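Local atomic coordinates of molybdopterin molybdotransferase (Pyrococcus horikoshii, PDB entry 1UZ5), a protein that probably inserts molybdenum into molybdopterin, turning adenylyl-molybdopterin and molybdate into Mo-molybdopterin and AMP with magnesium as cofactor. Residues L77-S82 with G125-Y130; A113-E118 with K131-G136; K5-E10 with V274-I279; K11-V16 with T312-P317. All blocks are in the same frame, centred on the assembly; numbering follows the deposited sequence.

Interaction 1: L77-S82 with G125-Y130; sequences LKVIGS and GEILIY
L77 and I127 sit opposite each other as the hydrogen-bonded pair of an antiparallel beta bridge, within the six-stranded mixed sheet of the MoeA N-terminal region. Their side chains share one face with those of V79 and I129. I127 holds CG1 between its backbone N and carbonyl carbon (chi1 60°), which puts CG1 4.0 Å from L77 CB and turns CG2 the other way, to V79. The V79 and I127 side chains meet at about a right angle, CG2 of V79 lying 3.6 Å from CG2 of I127. From strand 58-61, V61 lies against L77, and Y59 against V79 and I127; I129 packs on T66.

On the other face K78 and E126 form the non-hydrogen-bonded pair. The glutamate chain passes over the L77 carbonyl, and its OE1 comes within 3.9 Å of K78 CB.

The backbones bond twice at the first pair, L77 N to I127 O at 2.9 Å and I127 N to L77 O at 2.8 Å. The short segments run at 140° to each other, and the V79 N to G125 O bond lengthens to 3.2 Å; a water joins G125 O and, weakly, V79 O. Packing is tightest where L77 and I129 slant across one another: the CD1 of L77 and the CD1 of I129 are 3.3 Å apart, closer than usual van der Waals contact.

Interaction 2: A113-E118 with K131-G136; sequences AVIQFE and KPAYPG
A113 and I115, alternate residues of strand 113-116 whose side chains both point toward segment 131-136, meet A133 and the Y134 carbonyl of that irregular segment without any hydrogen bond between the two. I115 holds CG1 beside its backbone N, anti to the carbonyl carbon (chi1 -58°), and continues extended to CD1. This shape lays the outer half of the isoleucine alongside the A133 methyl, with I115 CD1 at 4.2 Å from A133 CB and CG1 equally near. A113 has no torsion to adjust: its CB stands 4.3 Å from A133 CB and comes closer, 3.6 Å, to Y134 O, so a methyl rests against a backbone oxygen. G136 has phi 104° and psi -24°, where a side chain would run into the preceding carbonyl oxygen, and the chain there returns near A113, their CA atoms 5.2 Å apart.

The loop is also tied down from outside the contact, by A133 N bonding to T66 OG1 and by backbone bonds from G136 to D112 and from V114 to L137. Small apolar packing of this kind closes a connecting loop over an outermost strand of the mixed beta sheet in the MoeA N-terminal region.

Interaction 3: K5-E10 with V274-I279; sequences KVVPLE and VKVHGI
V7 and I279 are joined by a single backbone bridge, their CA atoms 5.0 Å apart. Its hydrogen bond, V7 N to G278 O, is long at 3.3 Å. The bond is fairly straight (158°), but the donor stands above the carbonyl plane and off the lone pairs. The bridge joins the N-terminal segment to the residues that directly follow strand 273-277, the outermost strand of the mixed sheet in the probable molybdopterin-binding domain. That strand carries a classic beta bulge, K275 and V276 both facing I289, and the chain continues from it to G278. G278 takes angles where a side chain would meet the preceding carbonyl oxygen, and one would also come tight against V6 CG2.

V6 spreads its two methyls over G278 and I279. CG1, anti to the backbone N (chi1 167°), reaches 3.4 Å from I279 C, while CG2 rests over the glycine, 4.1 Å from G278 C. V7 instead tucks CG1 between its N and carbonyl carbon (chi1 76°); this brings it to V276, CG1 of V7 lying 3.9 Å from CG1 of V276, and the two side chains cross at about a right angle. K5 NZ donates to V6 O within its own segment. P8 occupies the N-cap position of helix 9-18, whose first turn I279 meets at L9. I279 CG2 touches backbone atoms of both V7 and L9, 3.6 Å from V7 O and 3.9 Å from L9 CA.

Interaction 4: K11-V16 with T312-P317; sequences KALEVV and TLLVVP
L13 and V16 meet L313 and L314 through first torsions that send branches across the gap between two helices. L13 has CG anti to its carbonyl carbon (chi1 -69°) and an otherwise extended chain; the side chain sets off alongside the interface and then bends toward the partner, placing CD2 3.5 Å from L313 O. V16 faces the partner directly, and with CG1 anti to the backbone N (chi1 177°) that methyl lies 3.5 Å from L314 O, with CG2 a little farther from the same oxygen. Two methyls thus rest against successive carbonyl oxygens.

L314 answers from the other side. Its CD2 meets both L13, 4.3 Å from L13 CD2, and A12, 4.4 Å from A12 CB, while its carbonyl oxygen receives V16. No hydrogen bond crosses the contact; it consists of apolar side-chain contacts and of methyls resting on backbone oxygens. The short segments run nearly parallel, 14° between their directions, with axes 9.8 Å apart at closest approach. Helix 304-322 opens into a pi-type turn at 312-315 and bends at P317, whose nitrogen carries no hydrogen to donate.

L318 of helix 304-322 also lies against V16. Helix 9-18 thus lies beside helix 304-322, both meeting F298 of strand 295-300 through V16 and L314, while F378 of strand 377-381 packs on L313.

Overall arrangement
The four contacts fall into two pairs on opposite sides of the chain's centre. Interactions 1 and 2 have centres 12 Å apart and reach the same N-terminal sheet; they touch where I129 CD1 lies 3.5 Å from I115 CD1. Interactions 3 and 4, with centres 11 Å apart, both use helix 9-18: I279 CD1 is 3.9 Å from A12 CB and also packs on L314, while V15 lies against K275 and V276. Between the pairs, interactions 2 and 4 come closest, their nearest atoms about 49 Å apart. Interactions 3 and 4 bring helix 9-18 against the probable molybdopterin-binding domain, so interactions 1 and 2 lie nested in the loop they close.

Interaction 1: L77-S82 with G125-Y130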
loop_
_atom_site.group_PDB
_atom_site.type_symbol
_atom_site.label_atom_id
_atom_site.label_comp_id
_atom_site.label_asym_id
_atom_site.label_seq_id
_atom_site.Cartn_x
_atom_site.Cartn_y
_atom_site.Cartn_z
ATOM N N LEU A 77 -27.906 35.640 -32.611
ATOM C CA LEU A 77 -27.936 34.215 -32.922
ATOM C C LEU A 77 -29.303 33.639 -32.563
ATOM O O LEU A 77 -29.918 34.046 -31.584
ATOM C CB LEU A 77 -26.842 33.475 -32.145
ATOM C CG LEU A 77 -25.391 33.928 -32.341
ATOM C CD1 LEU A 77 -24.472 33.046 -31.515
ATOM C CD2 LEU A 77 -25.007 33.857 -33.813
ATOM N N LYS A 78 -29.772 32.691 -33.366
ATOM C CA LYS A 78 -31.059 32.058 -33.125
ATOM C C LYS A 78 -30.867 30.805 -32.262
ATOM O O LYS A 78 -30.039 29.950 -32.583
ATOM C CB LYS A 78 -31.700 31.683 -34.464
ATOM C CG LYS A 78 -33.142 31.210 -34.367
ATOM C CD LYS A 78 -33.696 30.896 -35.748
ATOM C CE LYS A 78 -35.127 30.384 -35.674
ATOM N NZ LYS A 78 -35.667 30.017 -37.017
ATOM N N VAL A 79 -31.620 30.708 -31.168
ATOM C CA VAL A 79 -31.533 29.551 -30.267
ATOM C C VAL A 79 -32.415 28.455 -30.842
ATOM O O VAL A 79 -33.637 28.550 -30.809
ATOM C CB VAL A 79 -32.003 29.924 -28.853
ATOM C CG1 VAL A 79 -31.873 28.721 -27.906
ATOM C CG2 VAL A 79 -31.171 31.080 -28.342
ATOM N N ILE A 80 -31.791 27.408 -31.371
ATOM C CA ILE A 80 -32.550 26.338 -32.009
ATOM C C ILE A 80 -32.780 25.070 -31.183
ATOM O O ILE A 80 -33.463 24.147 -31.633
ATOM C CB ILE A 80 -31.876 25.914 -33.314
ATOM C CG1 ILE A 80 -30.570 25.185 -33.002
ATOM C CG2 ILE A 80 -31.581 27.150 -34.175
ATOM C CD1 ILE A 80 -30.035 24.405 -34.169
ATOM N N GLY A 81 -32.212 25.016 -29.987
ATOM C CA GLY A 81 -32.392 23.828 -29.172
ATOM C C GLY A 81 -31.702 23.952 -27.833
ATOM O O GLY A 81 -31.274 25.044 -27.445
ATOM N N SER A 82 -31.592 22.837 -27.117
ATOM C CA SER A 82 -30.945 22.862 -25.808
ATOM C C SER A 82 -30.321 21.517 -25.468
ATOM O O SER A 82 -30.668 20.494 -26.053
ATOM C CB SER A 82 -31.967 23.224 -24.724
ATOM O OG SER A 82 -32.942 22.196 -24.605
ATOM N N GLY A 125 -36.680 34.410 -28.802
ATOM C CA GLY A 125 -36.065 33.133 -29.134
ATOM C C GLY A 125 -34.709 33.284 -29.802
ATOM O O GLY A 125 -34.283 32.431 -30.585
ATOM N N GLU A 126 -34.032 34.383 -29.492
ATOM C CA GLU A 126 -32.715 34.668 -30.045
ATOM C C GLU A 126 -31.884 35.314 -28.960
ATOM O O GLU A 126 -32.408 35.690 -27.918
ATOM C CB GLU A 126 -32.822 35.621 -31.238
ATOM C CG GLU A 126 -33.677 35.086 -32.364
ATOM C CD GLU A 126 -33.341 35.723 -33.689
ATOM O OE1 GLU A 126 -32.188 35.560 -34.140
ATOM O OE2 GLU A 126 -34.221 36.385 -34.277
ATOM N N ILE A 127 -30.583 35.433 -29.191
ATOM C CA ILE A 127 -29.730 36.054 -28.197
ATOM C C ILE A 127 -28.787 37.064 -28.843
ATOM O O ILE A 127 -28.413 36.920 -30.009
ATOM C CB ILE A 127 -28.896 34.999 -27.422
ATOM C CG1 ILE A 127 -28.000 34.219 -28.383
ATOM C CG2 ILE A 127 -29.826 34.041 -26.687
ATOM C CD1 ILE A 127 -27.044 33.247 -27.676
ATOM N N LEU A 128 -28.418 38.087 -28.079
ATOM C CA LEU A 128 -27.509 39.117 -28.565
ATOM C C LEU A 128 -26.170 38.975 -27.857
ATOM O O LEU A 128 -26.112 38.882 -26.631
ATOM C CB LEU A 128 -28.087 40.513 -28.308
ATOM C CG LEU A 128 -29.365 40.894 -29.059
ATOM C CD1 LEU A 128 -29.819 42.275 -28.611
ATOM C CD2 LEU A 128 -29.114 40.876 -30.559
ATOM N N ILE A 129 -25.103 38.959 -28.646
ATOM C CA ILE A 129 -23.747 38.816 -28.137
ATOM C C ILE A 129 -22.983 40.103 -28.436
ATOM O O ILE A 129 -22.942 40.555 -29.581
ATOM C CB ILE A 129 -23.057 37.609 -28.804
ATOM C CG1 ILE A 129 -23.894 36.349 -28.540
ATOM C CG2 ILE A 129 -21.641 37.444 -28.270
ATOM C CD1 ILE A 129 -23.385 35.108 -29.229
ATOM N N TYR A 130 -22.376 40.676 -27.401
ATOM C CA TYR A 130 -21.653 41.943 -27.517
ATOM C C TYR A 130 -20.135 41.809 -27.484
ATOM O O TYR A 130 -19.413 42.783 -27.709
ATOM C CB TYR A 130 -22.093 42.872 -26.381
ATOM C CG TYR A 130 -23.586 43.115 -26.330
ATOM C CD1 TYR A 130 -24.181 44.093 -27.124
ATOM C CD2 TYR A 130 -24.411 42.347 -25.505
ATOM C CE1 TYR A 130 -25.561 44.301 -27.104
ATOM C CE2 TYR A 130 -25.795 42.546 -25.478
ATOM C CZ TYR A 130 -26.360 43.527 -26.281
ATOM O OH TYR A 130 -27.719 43.729 -26.267
HETATM O O HOH W 1 -35.669 30.835 -32.185
#

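Interaction 2: A113-E118 with K131-G136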
loop_
_atom_site.group_PDB
_atom_site.type_symbol
_atom_site.label_atom_id
_atom_site.label_comp_id
_atom_site.label_asym_id
_atom_site.label_seq_id
_atom_site.Cartn_x
_atom_site.Cartn_y
_atom_site.Cartn_z
ATOM N N ALA A 113 -17.739 26.724 -28.036
ATOM C CA ALA A 113 -17.690 27.653 -26.920
ATOM C C ALA A 113 -19.063 27.784 -26.288
ATOM O O ALA A 113 -20.080 27.521 -26.929
ATOM C CB ALA A 113 -17.202 29.027 -27.386
ATOM N N VAL A 114 -19.079 28.178 -25.019
ATOM C CA VAL A 114 -20.322 28.401 -24.303
ATOM C C VAL A 114 -20.230 29.780 -23.666
ATOM O O VAL A 114 -19.293 30.069 -22.923
ATOM C CB VAL A 114 -20.565 27.361 -23.180
ATOM C CG1 VAL A 114 -21.881 27.686 -22.468
ATOM C CG2 VAL A 114 -20.624 25.952 -23.766
ATOM N N ILE A 115 -21.197 30.635 -23.964
ATOM C CA ILE A 115 -21.209 31.982 -23.401
ATOM C C ILE A 115 -22.148 31.988 -22.202
ATOM O O ILE A 115 -23.319 31.636 -22.332
ATOM C CB ILE A 115 -21.701 33.008 -24.442
ATOM C CG1 ILE A 115 -20.803 32.949 -25.684
ATOM C CG2 ILE A 115 -21.707 34.405 -23.833
ATOM C CD1 ILE A 115 -21.213 33.899 -26.814
ATOM N N GLN A 116 -21.625 32.362 -21.038
ATOM C CA GLN A 116 -22.411 32.401 -19.808
ATOM C C GLN A 116 -23.768 33.034 -20.035
ATOM O O GLN A 116 -23.908 33.967 -20.821
ATOM C CB GLN A 116 -21.693 33.192 -18.719
ATOM C CG GLN A 116 -20.357 32.638 -18.296
ATOM C CD GLN A 116 -19.704 33.503 -17.236
ATOM O OE1 GLN A 116 -20.211 33.624 -16.123
ATOM N NE2 GLN A 116 -18.579 34.121 -17.583
ATOM N N PHE A 117 -24.760 32.519 -19.321
ATOM C CA PHE A 117 -26.129 32.997 -19.422
ATOM C C PHE A 117 -26.218 34.516 -19.259
ATOM O O PHE A 117 -26.893 35.197 -20.027
ATOM C CB PHE A 117 -26.974 32.310 -18.344
ATOM C CG PHE A 117 -28.452 32.527 -18.496
ATOM C CD1 PHE A 117 -29.140 31.988 -19.580
ATOM C CD2 PHE A 117 -29.157 33.272 -17.559
ATOM C CE1 PHE A 117 -30.512 32.188 -19.730
ATOM C CE2 PHE A 117 -30.531 33.479 -17.700
ATOM C CZ PHE A 117 -31.208 32.936 -18.789
ATOM N N GLU A 118 -25.518 35.039 -18.259
ATOM C CA GLU A 118 -25.539 36.465 -17.955
ATOM C C GLU A 118 -24.841 37.377 -18.960
ATOM O O GLU A 118 -25.039 38.589 -18.918
ATOM C CB GLU A 118 -24.934 36.714 -16.568
ATOM C CG GLU A 118 -25.371 35.725 -15.491
ATOM C CD GLU A 118 -24.828 34.320 -15.725
ATOM O OE1 GLU A 118 -23.593 34.168 -15.858
ATOM O OE2 GLU A 118 -25.637 33.368 -15.774
ATOM N N LYS A 131 -19.655 40.605 -27.199
ATOM C CA LYS A 131 -18.223 40.353 -27.120
ATOM C C LYS A 131 -17.890 39.045 -27.835
ATOM O O LYS A 131 -18.579 38.043 -27.664
ATOM C CB LYS A 131 -17.809 40.272 -25.650
ATOM C CG LYS A 131 -16.323 40.117 -25.401
ATOM C CD LYS A 131 -16.047 40.057 -23.907
ATOM C CE LYS A 131 -14.561 39.942 -23.610
ATOM N NZ LYS A 131 -14.305 39.863 -22.145
ATOM N N PRO A 132 -16.837 39.041 -28.660
ATOM C CA PRO A 132 -16.496 37.802 -29.357
ATOM C C PRO A 132 -16.064 36.705 -28.388
ATOM O O PRO A 132 -15.410 36.968 -27.379
ATOM C CB PRO A 132 -15.354 38.226 -30.279
ATOM C CG PRO A 132 -15.636 39.684 -30.527
ATOM C CD PRO A 132 -16.014 40.160 -29.149
ATOM N N ALA A 133 -16.454 35.475 -28.688
ATOM C CA ALA A 133 -16.057 34.344 -27.864
ATOM C C ALA A 133 -14.861 33.745 -28.590
ATOM O O ALA A 133 -14.536 34.151 -29.705
ATOM C CB ALA A 133 -17.187 33.323 -27.786
ATOM N N TYR A 134 -14.195 32.794 -27.957
ATOM C CA TYR A 134 -13.068 32.125 -28.580
ATOM C C TYR A 134 -13.235 30.632 -28.327
ATOM O O TYR A 134 -13.806 30.233 -27.317
ATOM C CB TYR A 134 -11.744 32.606 -27.986
ATOM C CG TYR A 134 -11.677 32.541 -26.480
ATOM C CD1 TYR A 134 -12.084 33.621 -25.696
ATOM C CD2 TYR A 134 -11.217 31.395 -25.836
ATOM C CE1 TYR A 134 -12.030 33.561 -24.306
ATOM C CE2 TYR A 134 -11.162 31.323 -24.452
ATOM C CZ TYR A 134 -11.567 32.407 -23.692
ATOM O OH TYR A 134 -11.502 32.333 -22.322
ATOM N N PRO A 135 -12.747 29.789 -29.248
ATOM C CA PRO A 135 -12.878 28.342 -29.053
ATOM C C PRO A 135 -12.371 27.947 -27.677
ATOM O O PRO A 135 -11.275 28.344 -27.282
ATOM C CB PRO A 135 -12.015 27.764 -30.168
ATOM C CG PRO A 135 -12.170 28.795 -31.271
ATOM C CD PRO A 135 -12.050 30.097 -30.512
ATOM N N GLY A 136 -13.172 27.186 -26.936
ATOM C CA GLY A 136 -12.745 26.751 -25.617
ATOM C C GLY A 136 -13.376 27.489 -24.451
ATOM O O GLY A 136 -13.435 26.955 -23.344
#

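Interaction 3: K5-E10 with V274-I279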
loop_
_atom_site.group_PDB
_atom_site.type_symbol
_atom_site.label_atom_id
_atom_site.label_comp_id
_atom_site.label_asym_id
_atom_site.label_seq_id
_atom_site.Cartn_x
_atom_site.Cartn_y
_atom_site.Cartn_z
ATOM N N LYS A 5 27.491 -21.657 12.923
ATOM C CA LYS A 5 28.143 -20.998 11.753
ATOM C C LYS A 5 27.427 -19.681 11.451
ATOM O O LYS A 5 26.564 -19.619 10.574
ATOM C CB LYS A 5 28.079 -21.922 10.532
ATOM C CG LYS A 5 29.135 -21.660 9.454
ATOM C CD LYS A 5 29.018 -20.275 8.833
ATOM C CE LYS A 5 30.157 -19.359 9.271
ATOM N NZ LYS A 5 30.196 -19.125 10.742
ATOM N N VAL A 6 27.791 -18.634 12.184
ATOM C CA VAL A 6 27.190 -17.315 12.012
ATOM C C VAL A 6 27.663 -16.614 10.742
ATOM O O VAL A 6 28.841 -16.669 10.390
ATOM C CB VAL A 6 27.498 -16.413 13.220
ATOM C CG1 VAL A 6 27.144 -14.974 12.901
ATOM C CG2 VAL A 6 26.717 -16.892 14.432
ATOM N N VAL A 7 26.732 -15.946 10.067
ATOM C CA VAL A 7 27.026 -15.228 8.830
ATOM C C VAL A 7 26.542 -13.776 8.936
ATOM O O VAL A 7 25.611 -13.480 9.682
ATOM C CB VAL A 7 26.326 -15.913 7.631
ATOM C CG1 VAL A 7 24.843 -15.585 7.631
ATOM C CG2 VAL A 7 26.978 -15.494 6.336
ATOM N N PRO A 8 27.183 -12.849 8.201
ATOM C CA PRO A 8 26.768 -11.443 8.254
ATOM C C PRO A 8 25.322 -11.246 7.799
ATOM O O PRO A 8 24.773 -12.068 7.067
ATOM C CB PRO A 8 27.758 -10.759 7.318
ATOM C CG PRO A 8 28.993 -11.577 7.492
ATOM C CD PRO A 8 28.449 -12.987 7.461
ATOM N N LEU A 9 24.713 -10.152 8.241
ATOM C CA LEU A 9 23.338 -9.846 7.874
ATOM C C LEU A 9 23.207 -9.769 6.359
ATOM O O LEU A 9 22.298 -10.356 5.771
ATOM C CB LEU A 9 22.908 -8.514 8.498
ATOM C CG LEU A 9 21.509 -7.991 8.144
ATOM C CD1 LEU A 9 20.457 -9.024 8.514
ATOM C CD2 LEU A 9 21.254 -6.685 8.878
ATOM N N GLU A 10 24.130 -9.049 5.730
ATOM C CA GLU A 10 24.111 -8.888 4.283
ATOM C C GLU A 10 23.955 -10.223 3.568
ATOM O O GLU A 10 23.235 -10.321 2.574
ATOM C CB GLU A 10 25.388 -8.195 3.811
ATOM C CG GLU A 10 25.464 -8.014 2.305
ATOM C CD GLU A 10 24.233 -7.329 1.743
ATOM O OE1 GLU A 10 23.897 -6.225 2.222
ATOM O OE2 GLU A 10 23.603 -7.894 0.822
ATOM N N VAL A 274 18.912 -25.876 5.451
ATOM C CA VAL A 274 19.104 -24.680 6.253
ATOM C C VAL A 274 20.138 -23.806 5.564
ATOM O O VAL A 274 21.326 -24.127 5.556
ATOM C CB VAL A 274 19.610 -25.020 7.677
ATOM C CG1 VAL A 274 19.983 -23.746 8.415
ATOM C CG2 VAL A 274 18.535 -25.767 8.450
ATOM N N LYS A 275 19.682 -22.708 4.971
ATOM C CA LYS A 275 20.575 -21.782 4.284
ATOM C C LYS A 275 21.364 -20.974 5.309
ATOM O O LYS A 275 22.579 -20.826 5.201
ATOM C CB LYS A 275 19.768 -20.827 3.403
ATOM C CG LYS A 275 18.985 -21.494 2.282
ATOM C CD LYS A 275 19.872 -21.816 1.092
ATOM C CE LYS A 275 19.049 -22.317 -0.086
ATOM N NZ LYS A 275 19.883 -22.498 -1.306
ATOM N N VAL A 276 20.659 -20.454 6.307
ATOM C CA VAL A 276 21.279 -19.645 7.347
ATOM C C VAL A 276 20.987 -20.226 8.724
ATOM O O VAL A 276 19.867 -20.653 9.001
ATOM C CB VAL A 276 20.746 -18.193 7.314
ATOM C CG1 VAL A 276 21.410 -17.359 8.402
ATOM C CG2 VAL A 276 20.989 -17.582 5.942
ATOM N N HIS A 277 22.006 -20.256 9.575
ATOM C CA HIS A 277 21.850 -20.750 10.937
ATOM C C HIS A 277 22.710 -19.872 11.820
ATOM O O HIS A 277 23.866 -20.188 12.097
ATOM C CB HIS A 277 22.307 -22.200 11.070
ATOM C CG HIS A 277 21.972 -22.809 12.398
ATOM N ND1 HIS A 277 22.372 -24.077 12.760
ATOM C CD2 HIS A 277 21.256 -22.328 13.443
ATOM C CE1 HIS A 277 21.916 -24.351 13.970
ATOM N NE2 HIS A 277 21.236 -23.306 14.406
ATOM N N GLY A 278 22.135 -18.759 12.255
ATOM C CA GLY A 278 22.868 -17.833 13.087
ATOM C C GLY A 278 23.249 -16.635 12.250
ATOM O O GLY A 278 23.719 -16.781 11.121
ATOM N N ILE A 279 23.042 -15.445 12.796
ATOM C CA ILE A 279 23.362 -14.221 12.077
ATOM C C ILE A 279 24.187 -13.315 12.979
ATOM O O ILE A 279 23.908 -13.195 14.171
ATOM C CB ILE A 279 22.071 -13.484 11.643
ATOM C CG1 ILE A 279 21.201 -14.419 10.799
ATOM C CG2 ILE A 279 22.425 -12.225 10.856
ATOM C CD1 ILE A 279 19.868 -13.818 10.382
#

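Interaction 4: K11-V16 with T312-P317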
loop_
_atom_site.group_PDB
_atom_site.type_symbol
_atom_site.label_atom_id
_atom_site.label_comp_id
_atom_site.label_asym_id
_atom_site.label_seq_id
_atom_site.Cartn_x
_atom_site.Cartn_y
_atom_site.Cartn_z
ATOM N N LYS A 11 24.627 -11.254 4.070
ATOM C CA LYS A 11 24.526 -12.566 3.447
ATOM C C LYS A 11 23.121 -13.110 3.630
ATOM O O LYS A 11 22.513 -13.616 2.685
ATOM C CB LYS A 11 25.535 -13.541 4.054
ATOM C CG LYS A 11 25.416 -14.957 3.501
ATOM C CD LYS A 11 25.629 -14.985 1.991
ATOM C CE LYS A 11 25.372 -16.369 1.416
ATOM N NZ LYS A 11 26.269 -17.396 2.011
ATOM N N ALA A 12 22.609 -13.010 4.853
ATOM C CA ALA A 12 21.263 -13.489 5.154
ATOM C C ALA A 12 20.256 -12.745 4.279
ATOM O O ALA A 12 19.265 -13.323 3.834
ATOM C CB ALA A 12 20.945 -13.271 6.624
ATOM N N LEU A 13 20.521 -11.464 4.030
ATOM C CA LEU A 13 19.635 -10.659 3.194
ATOM C C LEU A 13 19.701 -11.136 1.749
ATOM O O LEU A 13 18.677 -11.242 1.073
ATOM C CB LEU A 13 20.016 -9.180 3.274
ATOM C CG LEU A 13 19.746 -8.493 4.614
ATOM C CD1 LEU A 13 20.234 -7.054 4.574
ATOM C CD2 LEU A 13 18.255 -8.542 4.909
ATOM N N GLU A 14 20.912 -11.429 1.279
ATOM C CA GLU A 14 21.097 -11.908 -0.085
ATOM C C GLU A 14 20.365 -13.230 -0.269
ATOM O O GLU A 14 19.784 -13.485 -1.322
ATOM C CB GLU A 14 22.585 -12.089 -0.389
ATOM C CG GLU A 14 23.350 -10.781 -0.496
ATOM C CD GLU A 14 24.850 -10.988 -0.624
ATOM O OE1 GLU A 14 25.268 -11.807 -1.471
ATOM O OE2 GLU A 14 25.609 -10.328 0.118
ATOM N N VAL A 15 20.388 -14.065 0.766
ATOM C CA VAL A 15 19.717 -15.358 0.715
ATOM C C VAL A 15 18.209 -15.194 0.547
ATOM O O VAL A 15 17.592 -15.867 -0.277
ATOM C CB VAL A 15 19.988 -16.176 1.996
ATOM C CG1 VAL A 15 19.187 -17.471 1.970
ATOM C CG2 VAL A 15 21.475 -16.475 2.110
ATOM N N VAL A 16 17.611 -14.305 1.332
ATOM C CA VAL A 16 16.172 -14.082 1.234
ATOM C C VAL A 16 15.841 -13.531 -0.146
ATOM O O VAL A 16 14.848 -13.921 -0.759
ATOM C CB VAL A 16 15.679 -13.093 2.308
ATOM C CG1 VAL A 16 14.188 -12.833 2.128
ATOM C CG2 VAL A 16 15.958 -13.659 3.698
ATOM N N THR A 312 10.853 -7.916 10.635
ATOM C CA THR A 312 10.976 -6.749 9.778
ATOM C C THR A 312 12.192 -6.804 8.858
ATOM O O THR A 312 12.105 -6.475 7.671
ATOM C CB THR A 312 11.062 -5.480 10.631
ATOM O OG1 THR A 312 9.874 -5.366 11.423
ATOM C CG2 THR A 312 11.209 -4.241 9.748
ATOM N N LEU A 313 13.324 -7.227 9.410
ATOM C CA LEU A 313 14.564 -7.304 8.648
ATOM C C LEU A 313 14.629 -8.421 7.619
ATOM O O LEU A 313 15.154 -8.227 6.524
ATOM C CB LEU A 313 15.752 -7.448 9.602
ATOM C CG LEU A 313 16.163 -6.205 10.391
ATOM C CD1 LEU A 313 17.167 -6.580 11.468
ATOM C CD2 LEU A 313 16.755 -5.180 9.433
ATOM N N LEU A 314 14.078 -9.581 7.958
ATOM C CA LEU A 314 14.149 -10.741 7.072
ATOM C C LEU A 314 12.894 -11.157 6.318
ATOM O O LEU A 314 12.956 -11.471 5.129
ATOM C CB LEU A 314 14.645 -11.953 7.865
ATOM C CG LEU A 314 15.914 -11.786 8.709
ATOM C CD1 LEU A 314 16.196 -13.078 9.455
ATOM C CD2 LEU A 314 17.089 -11.415 7.819
ATOM N N VAL A 315 11.755 -11.178 6.999
ATOM C CA VAL A 315 10.530 -11.621 6.354
ATOM C C VAL A 315 9.796 -10.549 5.556
ATOM O O VAL A 315 9.331 -10.807 4.446
ATOM C CB VAL A 315 9.559 -12.233 7.388
ATOM C CG1 VAL A 315 8.374 -12.870 6.675
ATOM C CG2 VAL A 315 10.295 -13.277 8.237
ATOM N N VAL A 316 9.700 -9.350 6.115
ATOM C CA VAL A 316 9.000 -8.263 5.448
ATOM C C VAL A 316 9.484 -8.010 4.017
ATOM O O VAL A 316 8.673 -7.954 3.095
ATOM C CB VAL A 316 9.078 -6.971 6.292
ATOM C CG1 VAL A 316 8.494 -5.795 5.526
ATOM C CG2 VAL A 316 8.296 -7.172 7.596
ATOM N N PRO A 317 10.805 -7.872 3.807
ATOM C CA PRO A 317 11.286 -7.632 2.440
ATOM C C PRO A 317 10.784 -8.691 1.451
ATOM O O PRO A 317 10.435 -8.377 0.311
ATOM C CB PRO A 317 12.803 -7.648 2.609
ATOM C CG PRO A 317 12.976 -7.054 3.985
ATOM C CD PRO A 317 11.921 -7.807 4.770
#